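Side-chain contact in minor fimbrium tip subunit Mfa3 (Porphyromonas gingivalis ATCC 33277, PDB 5NF4), which forms part of the tip of the minor fimbriae, filaments that mediate biofilm formation and adhesion to host cells and other oral bacteria: residues T294-I299 with R322-I327. Numbering follows the deposited sequence.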
loop_
_atom_site.group_PDB
_atom_site.type_symbol
_atom_site.label_atom_id
_atom_site.label_comp_id
_atom_site.label_asym_id
_atom_site.label_seq_id
_atom_site.Cartn_x
_atom_site.Cartn_y
_atom_site.Cartn_z
ATOM N N THR A 294 12.244 6.202 3.625
ATOM C CA THR A 294 11.208 7.217 3.643
ATOM C C THR A 294 11.800 8.471 4.244
ATOM O O THR A 294 12.098 8.524 5.441
ATOM C CB THR A 294 9.971 6.765 4.464
ATOM O OG1 THR A 294 9.388 5.612 3.840
ATOM C CG2 THR A 294 8.971 7.868 4.537
ATOM N N HIS A 295 11.962 9.493 3.411
ATOM C CA HIS A 295 12.521 10.760 3.854
ATOM C C HIS A 295 11.917 11.922 3.111
ATOM O O HIS A 295 11.988 11.975 1.887
ATOM C CB HIS A 295 14.041 10.755 3.649
ATOM C CG HIS A 295 14.712 11.961 4.209
ATOM N ND1 HIS A 295 14.941 12.125 5.558
ATOM C CD2 HIS A 295 15.185 13.075 3.606
ATOM C CE1 HIS A 295 15.526 13.293 5.759
ATOM N NE2 HIS A 295 15.689 13.885 4.591
ATOM N N GLU A 296 11.277 12.821 3.864
ATOM C CA GLU A 296 10.717 14.065 3.350
ATOM C C GLU A 296 11.763 15.160 3.418
ATOM O O GLU A 296 12.528 15.249 4.379
ATOM C CB GLU A 296 9.491 14.507 4.167
ATOM C CG GLU A 296 8.465 13.422 4.440
ATOM C CD GLU A 296 7.656 13.048 3.215
ATOM O OE1 GLU A 296 7.658 13.828 2.235
ATOM O OE2 GLU A 296 7.014 11.972 3.238
ATOM N N GLY A 297 11.780 16.015 2.409
ATOM C CA GLY A 297 12.626 17.191 2.461
ATOM C C GLY A 297 14.049 16.878 2.084
ATOM O O GLY A 297 14.342 15.810 1.565
ATOM N N ALA A 298 14.941 17.816 2.360
ATOM C CA ALA A 298 16.314 17.707 1.892
ATOM C C ALA A 298 17.069 16.591 2.591
ATOM O O ALA A 298 16.922 16.372 3.792
ATOM C CB ALA A 298 17.037 19.015 2.090
ATOM N N ILE A 299 17.906 15.907 1.825
ATOM C CA ILE A 299 18.714 14.828 2.360
ATOM C C ILE A 299 19.937 15.388 3.079
ATOM O O ILE A 299 20.644 16.232 2.534
ATOM C CB ILE A 299 19.139 13.869 1.246
ATOM C CG1 ILE A 299 17.947 12.995 0.857
ATOM C CG2 ILE A 299 20.318 13.005 1.687
ATOM C CD1 ILE A 299 17.856 12.739 -0.603
ATOM N N ARG A 322 2.614 1.981 3.176
ATOM C CA ARG A 322 1.610 1.666 2.164
ATOM C C ARG A 322 1.178 2.896 1.372
ATOM O O ARG A 322 1.117 4.010 1.903
ATOM C CB ARG A 322 0.377 1.043 2.809
ATOM C CG ARG A 322 -0.392 2.003 3.701
ATOM C CD ARG A 322 -1.519 1.305 4.498
ATOM N NE ARG A 322 -0.960 0.263 5.351
ATOM C CZ ARG A 322 -1.446 -0.961 5.482
ATOM N NH1 ARG A 322 -2.585 -1.309 4.863
ATOM N NH2 ARG A 322 -0.782 -1.837 6.237
ATOM N N ASN A 323 0.844 2.672 0.113
ATOM C CA ASN A 323 0.203 3.653 -0.737
ATOM C C ASN A 323 1.072 4.891 -0.959
ATOM O O ASN A 323 0.570 5.964 -1.266
ATOM C CB ASN A 323 -1.159 4.048 -0.156
ATOM C CG ASN A 323 -2.195 4.370 -1.243
ATOM O OD1 ASN A 323 -2.359 3.635 -2.211
ATOM N ND2 ASN A 323 -2.896 5.479 -1.070
ATOM N N ARG A 324 2.384 4.718 -0.837
ATOM C CA ARG A 324 3.307 5.786 -1.181
ATOM C C ARG A 324 4.083 5.369 -2.431
ATOM O O ARG A 324 4.171 4.182 -2.768
ATOM C CB ARG A 324 4.272 6.085 -0.033
ATOM C CG ARG A 324 3.569 6.529 1.268
ATOM C CD ARG A 324 2.884 7.885 1.160
ATOM N NE ARG A 324 3.796 9.026 1.023
ATOM C CZ ARG A 324 4.602 9.485 1.982
ATOM N NH1 ARG A 324 4.661 8.894 3.175
ATOM N NH2 ARG A 324 5.373 10.537 1.738
ATOM N N HIS A 325 4.643 6.365 -3.088
ATOM C CA HIS A 325 5.330 6.190 -4.371
ATOM C C HIS A 325 6.794 6.606 -4.207
ATOM O O HIS A 325 7.085 7.785 -3.953
ATOM C CB HIS A 325 4.569 7.035 -5.392
ATOM C CG HIS A 325 4.995 6.881 -6.823
ATOM N ND1 HIS A 325 4.467 7.675 -7.824
ATOM C CD2 HIS A 325 5.885 6.056 -7.429
ATOM C CE1 HIS A 325 5.010 7.344 -8.982
ATOM N NE2 HIS A 325 5.873 6.365 -8.771
ATOM N N TYR A 326 7.698 5.632 -4.355
ATOM C CA TYR A 326 9.134 5.792 -4.185
ATOM C C TYR A 326 9.761 5.894 -5.569
ATOM O O TYR A 326 9.735 4.936 -6.353
ATOM C CB TYR A 326 9.721 4.615 -3.385
ATOM C CG TYR A 326 9.205 4.567 -1.959
ATOM C CD1 TYR A 326 7.942 4.055 -1.684
ATOM C CD2 TYR A 326 9.949 5.083 -0.908
ATOM C CE1 TYR A 326 7.421 4.056 -0.376
ATOM C CE2 TYR A 326 9.449 5.074 0.417
ATOM C CZ TYR A 326 8.176 4.559 0.663
ATOM O OH TYR A 326 7.631 4.580 1.949
ATOM N N ILE A 327 10.291 7.077 -5.869
ATOM C CA ILE A 327 10.752 7.402 -7.216
ATOM C C ILE A 327 12.256 7.647 -7.220
ATOM O O ILE A 327 12.767 8.509 -6.504
ATOM C CB ILE A 327 10.006 8.641 -7.770
ATOM C CG1 ILE A 327 8.493 8.393 -7.746
ATOM C CG2 ILE A 327 10.458 8.961 -9.203
ATOM C CD1 ILE A 327 7.660 9.652 -7.908
#
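Glu-296 and Arg-324 meet edge to edge in a salt bridge, their side chains arriving from opposite directions. Arg-324 NH2 donates to Glu-296 OE2 over 2.6 Å with an N-H...O angle of 158°, entering on the syn lone pair of the oxygen. The carboxylate and guanidinium planes lie only 8° apart, but Glu-296 OE1 comes no closer than 4.0 Å to Arg-324 NH2, its nearest guanidinium nitrogen, so a single N-H...O bond carries the pair. Both chains bend to reach it: Glu-296 folds at chi2, while Arg-324 turns at chi2 and chi3. Arg-324 NE also faces Asp-345 in a long, weak ion pair.

The second link joins neutral hydroxyls. Tyr-326 OH donates to Thr-294 OG1 at 2.8 Å, and OG1 sits at the ring edge, close to its plane. With OG1 anti to the carbonyl carbon (chi1 -63°), the threonine presents its hydroxyl to the phenol. Ile-343 of strand 337-345 packs against Thr-294, Arg-324 and Tyr-326.

Within the loop, His-295 NE2 bonds to Ala-298 O at 2.9 Å, closing the backbone around Glu-296 and Gly-297.

The contact links the loop after strand 287-291 to strand 324-332 in the beta-rich fold of this FimB/Mfa2-family fimbrillin. Tyr-326 OH also accepts from Tyr-321 N, and Thr-294 OG1 donates to Thr-319 O, so each hydroxyl both gives and receives; the salt bridge, at the more exposed margin, is probably weakened by solvent.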